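Local coordinates for SCARECROW-LIKE protein 7 (Oryza sativa Japonica Group, PDB 5HYZ) that binds DNA in vitro, with its GRAS domain involved, and is probably a transcription factor in plant development and abiotic stress resistance, at residues A108-I113 and P139-I144. Residues are numbered along the deposited sequence; the frame is centred on the assembly and turned at random.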
ATOM      1  N   ALA A 108      19.705  18.537 -11.619  1.00 20.28           N
ATOM      2  CA  ALA A 108      20.494  17.663 -12.496  1.00 21.46           C
ATOM      3  C   ALA A 108      19.645  17.069 -13.599  1.00 20.09           C
ATOM      4  O   ALA A 108      18.530  16.618 -13.319  1.00 21.50           O
ATOM      5  CB  ALA A 108      21.117  16.523 -11.668  1.00 18.62           C
ATOM      6  N   THR A 109      20.190  16.939 -14.815  1.00 16.70           N
ATOM      7  CA  THR A 109      19.441  16.244 -15.851  1.00 17.47           C
ATOM      8  C   THR A 109      19.801  14.781 -15.967  1.00 15.80           C
ATOM      9  O   THR A 109      19.082  13.980 -16.574  1.00 19.18           O
ATOM     10  CB  THR A 109      19.675  16.926 -17.215  1.00 27.36           C
ATOM     11  OG1 THR A 109      21.084  16.914 -17.487  1.00 25.28           O
ATOM     12  CG2 THR A 109      19.150  18.401 -17.157  1.00 27.52           C
ATOM     13  N   LYS A 110      20.934  14.423 -15.378  1.00 16.65           N
ATOM     14  CA  LYS A 110      21.419  13.031 -15.358  1.00 15.30           C
ATOM     15  C   LYS A 110      21.678  12.645 -13.906  1.00 14.57           C
ATOM     16  O   LYS A 110      22.313  13.396 -13.178  1.00 15.19           O
ATOM     17  CB  LYS A 110      22.722  12.892 -16.163  1.00 16.27           C
ATOM     18  CG  LYS A 110      22.544  13.323 -17.610  1.00 22.10           C
ATOM     19  CD  LYS A 110      23.830  12.971 -18.348  1.00 31.89           C
ATOM     20  CE  LYS A 110      23.964  13.754 -19.646  1.00 47.57           C
ATOM     21  NZ  LYS A 110      25.239  13.322 -20.340  1.00 53.34           N
ATOM     22  N   ILE A 111      21.140  11.501 -13.507  1.00 13.30           N
ATOM     23  CA  ILE A 111      21.185  11.096 -12.122  1.00 12.57           C
ATOM     24  C   ILE A 111      21.759   9.695 -12.013  1.00 12.99           C
ATOM     25  O   ILE A 111      21.420   8.787 -12.812  1.00 13.05           O
ATOM     26  CB  ILE A 111      19.754  11.134 -11.512  1.00 15.85           C
ATOM     27  CG1 ILE A 111      19.282  12.631 -11.424  1.00 18.15           C
ATOM     28  CG2 ILE A 111      19.773  10.498 -10.080  1.00 13.73           C
ATOM     29  CD1 ILE A 111      17.802  12.796 -11.051  1.00 20.67           C
ATOM     30  N   HIS A 112      22.622   9.490 -11.023  1.00 11.02           N
ATOM     31  CA  HIS A 112      23.183   8.161 -10.795  1.00 11.13           C
ATOM     32  C   HIS A 112      22.899   7.774  -9.361  1.00  9.43           C
ATOM     33  O   HIS A 112      23.395   8.435  -8.434  1.00 11.31           O
ATOM     34  CB  HIS A 112      24.691   8.194 -11.066  1.00 12.48           C
ATOM     35  CG  HIS A 112      25.357   6.872 -10.952  1.00 15.07           C
ATOM     36  ND1 HIS A 112      26.714   6.734 -11.142  1.00 24.48           N
ATOM     37  CD2 HIS A 112      24.893   5.636 -10.644  1.00 16.24           C
ATOM     38  CE1 HIS A 112      27.051   5.460 -10.991  1.00 24.58           C
ATOM     39  NE2 HIS A 112      25.968   4.772 -10.681  1.00 20.13           N
ATOM     40  N   ILE A 113      22.112   6.733  -9.150  1.00 10.33           N
ATOM     41  CA  ILE A 113      21.797   6.236  -7.791  1.00  8.69           C
ATOM     42  C   ILE A 113      22.750   5.087  -7.411  1.00 12.92           C
ATOM     43  O   ILE A 113      22.893   4.150  -8.184  1.00 10.59           O
ATOM     44  CB  ILE A 113      20.352   5.661  -7.749  1.00 11.72           C
ATOM     45  CG1 ILE A 113      19.316   6.707  -8.192  1.00 14.76           C
ATOM     46  CG2 ILE A 113      20.007   5.061  -6.352  1.00 13.15           C
ATOM     47  CD1 ILE A 113      19.341   7.973  -7.339  1.00 14.51           C
ATOM     48  N   PRO A 139      14.357  13.629 -15.979  1.00 16.04           N
ATOM     49  CA  PRO A 139      15.789  13.544 -16.328  1.00 14.18           C
ATOM     50  C   PRO A 139      16.025  12.925 -17.700  1.00 16.63           C
ATOM     51  O   PRO A 139      15.198  12.149 -18.124  1.00 18.66           O
ATOM     52  CB  PRO A 139      16.383  12.570 -15.274  1.00 15.11           C
ATOM     53  CG  PRO A 139      15.438  12.573 -14.151  1.00 15.56           C
ATOM     54  CD  PRO A 139      14.022  12.852 -14.778  1.00 15.82           C
ATOM     55  N   THR A 140      17.142  13.213 -18.335  1.00 17.74           N
ATOM     56  CA  THR A 140      17.427  12.545 -19.604  1.00 19.31           C
ATOM     57  C   THR A 140      18.085  11.189 -19.405  1.00 23.38           C
ATOM     58  O   THR A 140      18.054  10.366 -20.293  1.00 22.85           O
ATOM     59  CB  THR A 140      18.308  13.408 -20.484  1.00 25.10           C
ATOM     60  OG1 THR A 140      19.547  13.691 -19.821  1.00 29.73           O
ATOM     61  CG2 THR A 140      17.603  14.693 -20.769  1.00 24.04           C
ATOM     62  N   ARG A 141      18.679  10.932 -18.237  1.00 16.72           N
ATOM     63  CA  ARG A 141      19.241   9.609 -18.006  1.00 17.26           C
ATOM     64  C   ARG A 141      19.244   9.314 -16.506  1.00 14.25           C
ATOM     65  O   ARG A 141      19.601  10.187 -15.694  1.00 15.95           O
ATOM     66  CB  ARG A 141      20.709   9.534 -18.519  1.00 18.89           C
ATOM     67  CG  ARG A 141      21.320   8.098 -18.376  1.00 27.31           C
ATOM     68  CD  ARG A 141      22.822   8.069 -18.780  1.00 25.26           C
ATOM     69  NE  ARG A 141      23.659   8.910 -17.925  1.00 36.16           N
ATOM     70  CZ  ARG A 141      24.988   8.950 -17.981  1.00 41.44           C
ATOM     71  NH1 ARG A 141      25.602   8.211 -18.899  1.00 46.62           N
ATOM     72  NH2 ARG A 141      25.686   9.738 -17.149  1.00 35.40           N
ATOM     73  N   ILE A 142      18.874   8.083 -16.168  1.00 13.53           N
ATOM     74  CA  ILE A 142      18.983   7.600 -14.798  1.00 12.20           C
ATOM     75  C   ILE A 142      19.775   6.285 -14.810  1.00 15.78           C
ATOM     76  O   ILE A 142      19.401   5.333 -15.544  1.00 14.68           O
ATOM     77  CB  ILE A 142      17.573   7.399 -14.177  1.00 16.29           C
ATOM     78  CG1 ILE A 142      16.904   8.779 -14.116  1.00 15.61           C
ATOM     79  CG2 ILE A 142      17.705   6.765 -12.794  1.00 13.37           C
ATOM     80  CD1 ILE A 142      15.379   8.729 -14.234  1.00 22.02           C
ATOM     81  N   ARG A 143      20.860   6.240 -14.013  1.00 11.26           N
ATOM     82  CA  ARG A 143      21.614   5.008 -13.840  1.00 11.20           C
ATOM     83  C   ARG A 143      21.520   4.550 -12.401  1.00 10.48           C
ATOM     84  O   ARG A 143      21.466   5.383 -11.492  1.00 10.79           O
ATOM     85  CB  ARG A 143      23.097   5.253 -14.192  1.00 12.43           C
ATOM     86  CG  ARG A 143      23.267   5.544 -15.652  1.00 19.47           C
ATOM     87  CD  ARG A 143      24.742   5.233 -16.027  1.00 34.04           C
ATOM     88  NE  ARG A 143      25.665   6.144 -15.387  1.00 35.30           N
ATOM     89  CZ  ARG A 143      26.886   5.834 -14.934  1.00 35.90           C
ATOM     90  NH1 ARG A 143      27.370   4.601 -14.969  1.00 33.63           N
ATOM     91  NH2 ARG A 143      27.628   6.785 -14.411  1.00 26.96           N
ATOM     92  N   ILE A 144      21.430   3.254 -12.179  1.00 11.39           N
ATOM     93  CA  ILE A 144      21.452   2.698 -10.834  1.00  9.19           C
ATOM     94  C   ILE A 144      22.568   1.655 -10.727  1.00 13.03           C
ATOM     95  O   ILE A 144      22.721   0.791 -11.598  1.00 11.34           O
ATOM     96  CB  ILE A 144      20.080   2.055 -10.475  1.00 11.58           C
ATOM     97  CG1 ILE A 144      18.998   3.131 -10.621  1.00 12.67           C
ATOM     98  CG2 ILE A 144      20.120   1.505  -9.033  1.00 12.42           C
ATOM     99  CD1 ILE A 144      17.673   2.717  -9.997  1.00 17.92           C
TER
HETATM  100  O   HOH W   1      21.087  15.976 -19.843  1.00 36.84           O
HETATM  101  O   HOH W   2      22.896   9.307 -15.354  1.00 20.75           O
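The imidazole of His112 lies over one face of the Arg143 guanidinium, the planes 39° apart; ND1 of His112 comes 3.4 Å from NH2 of Arg143, too poorly angled for a hydrogen bond. The pair sits on parallel strands of the Rossmann-like GRAS core, joined by helix 122-132 in a beta-alpha-beta crossover, and His112 belongs to the predicted VHIID motif. Alternation along each strand sends the isoleucines to the face where this helix packs and the charged groups to the other. A chi1 of -176° swings the His112 ring beside its own carbonyl carbon and over the guanidinium, where ND1 bonds Glu201 and NE2 bonds Thr145 OG1. Glu201 also forms salt bridges with both arginines and, with Glu198, which pairs with Arg141, probably balances their charge; Arg143 NH2 also bonds Leu196 O. On this face, NE of Arg143 stands 3.9 Å above the centre of the Arg141 guanidinium, while CD of Lys110 passes NH2 of Arg141 obliquely at 3.9 Å. Ile111, Ile113, Ile142 and Ile144 pack against Leu128, Leu131 and Trp124, and CD1 of Ile111 touches CG of Pro139 at 3.9 Å. Between the faces, Arg141 O accepts from Ile111 N, Ile111 O from Arg143 N, and Arg143 O from Ile113 N. Where the strands begin, one water joins the threonine hydroxyls, and Thr140 N donates to Thr109 O in the carbonyl plane at 2.7 Å.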